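Local coordinates for FAD:protein FMN transferase (Pseudomonas stutzeri ATCC 14405 = CCUG 16156, PDB 5MGY) that probably transfers FMN from FAD to a threonine side chain of its target protein, releasing AMP, with the help of a bound magnesium ion, at residues 98-107 with 151-159. Sequence-based numbering, arbitrary orientation.
Sequences FDLTLEPLLN and LQLDFNSIA. With MG (magnesium ion), chain I.
E103 and D154 bring their side chains together at about a right angle where the start of helix 103-108 lies against the loop before helix 159-173. D154 can be followed outward. Its backbone N donates to L100 O (2.9 Å), with L153 CA making a longer CH contact to the same oxygen. CB lies 3.7 Å from E103 OE1. With CG anti to the backbone N (chi1 -170°), the carboxylate is brought up to E103 at the start of helix 103-108. OD1 comes within 2.8 Å of E103 OE1, two like-charged acceptors that are not hydrogen-bonded, their carboxylate planes 67° apart, and also meets the methyl L106 CD1. OD2 turns back to accept from N156 N (2.8 Å), closing an Asx turn ahead of S157. With an alanine in place of D154, N156 N would probably lose its acceptor, and the turn leading to the metal ligand could shift. E103 CB packs on Q152 CB at 3.7 Å. L100 CD1 touches F155 CE1; nearer the metal, F98 CE1 meets I158 CG2 (3.7 Å). S157 O binds magnesium at 2.4 Å, in a site completed by D271 and T275 of helix 267-292. F155 also packs on helix 78-93, and L153 touches both helix 61-67 and strand 138-141.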
ATOM      1  N   PHE A  98       4.371   9.560   5.935  1.00 37.51           N
ATOM      2  CA  PHE A  98       4.340   8.118   6.109  1.00 39.82           C
ATOM      3  C   PHE A  98       4.807   7.773   7.508  1.00 39.90           C
ATOM      4  O   PHE A  98       5.950   8.094   7.870  1.00 41.39           O
ATOM      5  CB  PHE A  98       5.237   7.385   5.075  1.00 40.28           C
ATOM      6  CG  PHE A  98       5.154   5.898   5.173  1.00 40.84           C
ATOM      7  CD1 PHE A  98       4.237   5.186   4.418  1.00 42.14           C
ATOM      8  CD2 PHE A  98       5.927   5.203   6.095  1.00 41.64           C
ATOM      9  CE1 PHE A  98       4.113   3.806   4.543  1.00 41.56           C
ATOM     10  CE2 PHE A  98       5.795   3.829   6.237  1.00 40.07           C
ATOM     11  CZ  PHE A  98       4.889   3.128   5.456  1.00 39.75           C
ATOM     12  N   ASP A  99       3.957   7.056   8.248  1.00 38.52           N
ATOM     13  CA  ASP A  99       4.242   6.650   9.624  1.00 38.51           C
ATOM     14  C   ASP A  99       3.622   5.254   9.935  1.00 36.24           C
ATOM     15  O   ASP A  99       2.382   5.043   9.945  1.00 35.37           O
ATOM     16  CB  ASP A  99       3.719   7.753  10.598  1.00 41.81           C
ATOM     17  CG  ASP A  99       4.514   7.839  11.927  1.00 43.96           C
ATOM     18  OD1 ASP A  99       4.870   8.952  12.355  1.00 49.36           O
ATOM     19  OD2 ASP A  99       4.825   6.813  12.546  1.00 45.40           O
ATOM     20  N   LEU A 100       4.480   4.320  10.280  1.00 34.93           N
ATOM     21  CA  LEU A 100       4.001   3.007  10.793  1.00 37.71           C
ATOM     22  C   LEU A 100       3.403   2.975  12.225  1.00 37.77           C
ATOM     23  O   LEU A 100       2.889   1.935  12.618  1.00 41.18           O
ATOM     24  CB  LEU A 100       5.144   2.000  10.751  1.00 36.46           C
ATOM     25  CG  LEU A 100       5.775   1.838   9.372  1.00 37.16           C
ATOM     26  CD1 LEU A 100       7.050   1.053   9.436  1.00 39.56           C
ATOM     27  CD2 LEU A 100       4.802   1.123   8.443  1.00 39.18           C
ATOM     28  N   THR A 101       3.461   4.085  12.970  1.00 34.46           N
ATOM     29  CA  THR A 101       3.251   4.074  14.379  1.00 35.31           C
ATOM     30  C   THR A 101       1.949   4.707  14.758  1.00 41.96           C
ATOM     31  O   THR A 101       1.813   5.250  15.852  1.00 47.59           O
ATOM     32  CB  THR A 101       4.410   4.773  15.135  1.00 33.54           C
ATOM     33  OG1 THR A 101       4.368   6.185  15.020  1.00 30.57           O
ATOM     34  CG2 THR A 101       5.703   4.338  14.607  1.00 32.88           C
ATOM     35  N   LEU A 102       0.946   4.585  13.915  1.00 48.13           N
ATOM     36  CA  LEU A 102      -0.322   5.252  14.219  1.00 52.27           C
ATOM     37  C   LEU A 102      -1.328   4.380  14.934  1.00 50.11           C
ATOM     38  O   LEU A 102      -2.422   4.849  15.244  1.00 52.69           O
ATOM     39  CB  LEU A 102      -0.936   5.807  12.929  1.00 55.06           C
ATOM     40  CG  LEU A 102      -0.439   7.176  12.450  1.00 57.90           C
ATOM     41  CD1 LEU A 102       0.953   7.577  12.922  1.00 59.92           C
ATOM     42  CD2 LEU A 102      -0.486   7.170  10.931  1.00 59.49           C
ATOM     43  N   GLU A 103      -0.978   3.137  15.227  1.00 46.50           N
ATOM     44  CA  GLU A 103      -1.990   2.219  15.757  1.00 50.74           C
ATOM     45  C   GLU A 103      -2.762   2.739  16.981  1.00 50.52           C
ATOM     46  O   GLU A 103      -3.956   2.502  17.062  1.00 48.48           O
ATOM     47  CB  GLU A 103      -1.390   0.817  16.017  1.00 54.21           C
ATOM     48  CG  GLU A 103      -2.351  -0.246  16.550  1.00 54.04           C
ATOM     49  CD  GLU A 103      -2.877  -1.284  15.553  1.00 55.49           C
ATOM     50  OE1 GLU A 103      -3.121  -1.055  14.334  1.00 49.68           O
ATOM     51  OE2 GLU A 103      -3.131  -2.383  16.067  1.00 60.90           O
ATOM     52  N   PRO A 104      -2.092   3.461  17.905  1.00 52.31           N
ATOM     53  CA  PRO A 104      -2.821   4.052  19.020  1.00 51.70           C
ATOM     54  C   PRO A 104      -3.777   5.139  18.611  1.00 52.66           C
ATOM     55  O   PRO A 104      -4.798   5.290  19.263  1.00 58.00           O
ATOM     56  CB  PRO A 104      -1.723   4.629  19.901  1.00 54.53           C
ATOM     57  CG  PRO A 104      -0.485   3.855  19.523  1.00 56.96           C
ATOM     58  CD  PRO A 104      -0.639   3.675  18.040  1.00 54.27           C
ATOM     59  N   LEU A 105      -3.490   5.894  17.560  1.00 50.71           N
ATOM     60  CA  LEU A 105      -4.455   6.897  17.133  1.00 52.34           C
ATOM     61  C   LEU A 105      -5.545   6.211  16.337  1.00 56.21           C
ATOM     62  O   LEU A 105      -6.704   6.627  16.380  1.00 66.65           O
ATOM     63  CB  LEU A 105      -3.807   7.995  16.309  1.00 49.28           C
ATOM     64  CG  LEU A 105      -2.826   8.883  17.032  1.00 45.21           C
ATOM     65  CD1 LEU A 105      -1.975   9.612  16.006  1.00 44.88           C
ATOM     66  CD2 LEU A 105      -3.570   9.861  17.894  1.00 46.44           C
ATOM     67  N   LEU A 106      -5.194   5.158  15.614  1.00 57.21           N
ATOM     68  CA  LEU A 106      -6.230   4.376  14.914  1.00 66.53           C
ATOM     69  C   LEU A 106      -7.221   3.744  15.924  1.00 72.71           C
ATOM     70  O   LEU A 106      -8.426   3.970  15.820  1.00 84.76           O
ATOM     71  CB  LEU A 106      -5.640   3.277  13.972  1.00 66.08           C
ATOM     72  CG  LEU A 106      -4.836   3.626  12.707  1.00 64.17           C
ATOM     73  CD1 LEU A 106      -4.223   2.351  12.090  1.00 59.05           C
ATOM     74  CD2 LEU A 106      -5.678   4.422  11.709  1.00 61.66           C
ATOM     75  N   ASN A 107      -6.725   2.979  16.902  1.00 70.80           N
ATOM     76  CA  ASN A 107      -7.594   2.416  17.951  1.00 66.12           C
ATOM     77  C   ASN A 107      -8.347   3.467  18.746  1.00 63.19           C
ATOM     78  O   ASN A 107      -9.445   3.208  19.176  1.00 64.37           O
ATOM     79  CB  ASN A 107      -6.815   1.496  18.881  1.00 67.53           C
ATOM     80  CG  ASN A 107      -6.434   0.170  18.204  1.00 72.90           C
ATOM     81  OD1 ASN A 107      -7.106  -0.304  17.289  1.00 75.41           O
ATOM     82  ND2 ASN A 107      -5.349  -0.437  18.656  1.00 72.95           N
ATOM     83  N   LEU A 151       5.239   2.132  21.592  1.00 32.19           N
ATOM     84  CA  LEU A 151       4.801   2.077  20.172  1.00 35.24           C
ATOM     85  C   LEU A 151       3.907   0.901  19.812  1.00 36.44           C
ATOM     86  O   LEU A 151       4.129  -0.251  20.229  1.00 38.82           O
ATOM     87  CB  LEU A 151       6.000   2.035  19.196  1.00 33.54           C
ATOM     88  CG  LEU A 151       6.907   3.282  19.124  1.00 32.54           C
ATOM     89  CD1 LEU A 151       8.033   3.076  18.126  1.00 32.62           C
ATOM     90  CD2 LEU A 151       6.132   4.537  18.795  1.00 31.59           C
ATOM     91  N   GLN A 152       2.923   1.198  18.999  1.00 37.99           N
ATOM     92  CA  GLN A 152       2.193   0.137  18.354  1.00 40.62           C
ATOM     93  C   GLN A 152       2.284   0.312  16.831  1.00 36.33           C
ATOM     94  O   GLN A 152       1.903   1.353  16.285  1.00 35.60           O
ATOM     95  CB  GLN A 152       0.796   0.128  18.890  1.00 44.32           C
ATOM     96  CG  GLN A 152       0.814   0.019  20.392  1.00 48.42           C
ATOM     97  CD  GLN A 152      -0.535  -0.444  20.915  1.00 53.63           C
ATOM     98  OE1 GLN A 152      -1.528   0.299  20.877  1.00 52.26           O
ATOM     99  NE2 GLN A 152      -0.590  -1.698  21.377  1.00 59.30           N
ATOM    100  N   LEU A 153       2.841  -0.709  16.186  1.00 32.67           N
ATOM    101  CA  LEU A 153       3.035  -0.717  14.767  1.00 30.60           C
ATOM    102  C   LEU A 153       1.847  -1.218  14.010  1.00 30.67           C
ATOM    103  O   LEU A 153       1.017  -1.946  14.541  1.00 31.91           O
ATOM    104  CB  LEU A 153       4.239  -1.560  14.430  1.00 30.96           C
ATOM    105  CG  LEU A 153       5.544  -1.106  15.119  1.00 30.68           C
ATOM    106  CD1 LEU A 153       6.751  -1.862  14.576  1.00 31.14           C
ATOM    107  CD2 LEU A 153       5.744   0.380  14.998  1.00 29.42           C
ATOM    108  N   ASP A 154       1.745  -0.748  12.773  1.00 32.46           N
ATOM    109  CA  ASP A 154       0.720  -1.171  11.794  1.00 34.89           C
ATOM    110  C   ASP A 154       1.353  -1.074  10.392  1.00 34.41           C
ATOM    111  O   ASP A 154       1.866  -0.030   9.990  1.00 34.39           O
ATOM    112  CB  ASP A 154      -0.547  -0.293  11.851  1.00 36.74           C
ATOM    113  CG  ASP A 154      -1.711  -0.866  11.026  1.00 38.64           C
ATOM    114  OD1 ASP A 154      -2.885  -0.974  11.508  1.00 42.44           O
ATOM    115  OD2 ASP A 154      -1.444  -1.250   9.890  1.00 38.92           O
ATOM    116  N   PHE A 155       1.278  -2.155   9.643  1.00 33.67           N
ATOM    117  CA  PHE A 155       2.006  -2.253   8.428  1.00 34.33           C
ATOM    118  C   PHE A 155       1.109  -2.128   7.206  1.00 33.70           C
ATOM    119  O   PHE A 155       1.575  -2.317   6.077  1.00 35.61           O
ATOM    120  CB  PHE A 155       2.797  -3.607   8.424  1.00 37.68           C
ATOM    121  CG  PHE A 155       4.029  -3.574   9.293  1.00 37.34           C
ATOM    122  CD1 PHE A 155       5.167  -2.857   8.905  1.00 36.37           C
ATOM    123  CD2 PHE A 155       4.033  -4.227  10.499  1.00 37.38           C
ATOM    124  CE1 PHE A 155       6.269  -2.789   9.732  1.00 37.83           C
ATOM    125  CE2 PHE A 155       5.131  -4.171  11.328  1.00 38.55           C
ATOM    126  CZ  PHE A 155       6.254  -3.443  10.954  1.00 38.72           C
ATOM    127  N   ASN A 156      -0.163  -1.789   7.413  1.00 33.79           N
ATOM    128  CA  ASN A 156      -1.193  -1.901   6.363  1.00 32.22           C
ATOM    129  C   ASN A 156      -0.922  -0.964   5.219  1.00 31.93           C
ATOM    130  O   ASN A 156      -1.239  -1.279   4.115  1.00 34.11           O
ATOM    131  CB  ASN A 156      -2.632  -1.686   6.885  1.00 31.80           C
ATOM    132  CG  ASN A 156      -3.426  -2.984   7.095  1.00 31.53           C
ATOM    133  OD1 ASN A 156      -3.257  -3.979   6.407  1.00 32.56           O
ATOM    134  ND2 ASN A 156      -4.350  -2.928   8.003  1.00 31.74           N
ATOM    135  N   SER A 157      -0.264   0.149   5.451  1.00 34.81           N
ATOM    136  CA  SER A 157      -0.038   1.124   4.394  1.00 35.44           C
ATOM    137  C   SER A 157       0.931   0.604   3.323  1.00 33.77           C
ATOM    138  O   SER A 157       0.833   1.049   2.146  1.00 34.81           O
ATOM    139  CB  SER A 157       0.428   2.461   4.988  1.00 36.07           C
ATOM    140  OG  SER A 157       1.650   2.291   5.637  1.00 39.33           O
ATOM    141  N   ILE A 158       1.816  -0.326   3.728  1.00 31.13           N
ATOM    142  CA  ILE A 158       2.725  -1.098   2.813  1.00 31.77           C
ATOM    143  C   ILE A 158       2.616  -2.641   2.601  1.00 31.38           C
ATOM    144  O   ILE A 158       3.274  -3.182   1.681  1.00 29.65           O
ATOM    145  CB  ILE A 158       4.215  -0.801   3.060  1.00 30.17           C
ATOM    146  CG1 ILE A 158       4.616  -0.966   4.500  1.00 32.93           C
ATOM    147  CG2 ILE A 158       4.484   0.600   2.687  1.00 31.11           C
ATOM    148  CD1 ILE A 158       6.135  -0.817   4.761  1.00 31.62           C
ATOM    149  N   ALA A 159       1.821  -3.348   3.401  1.00 30.83           N
ATOM    150  CA  ALA A 159       1.814  -4.862   3.331  1.00 30.16           C
ATOM    151  C   ALA A 159       1.431  -5.423   1.947  1.00 29.19           C
ATOM    152  O   ALA A 159       2.156  -6.222   1.391  1.00 29.46           O
ATOM    153  CB  ALA A 159       0.926  -5.463   4.388  1.00 28.48           C
TER
HETATM  154 MG    MG I 401      -1.237   1.766   1.294  1.00 51.00          MG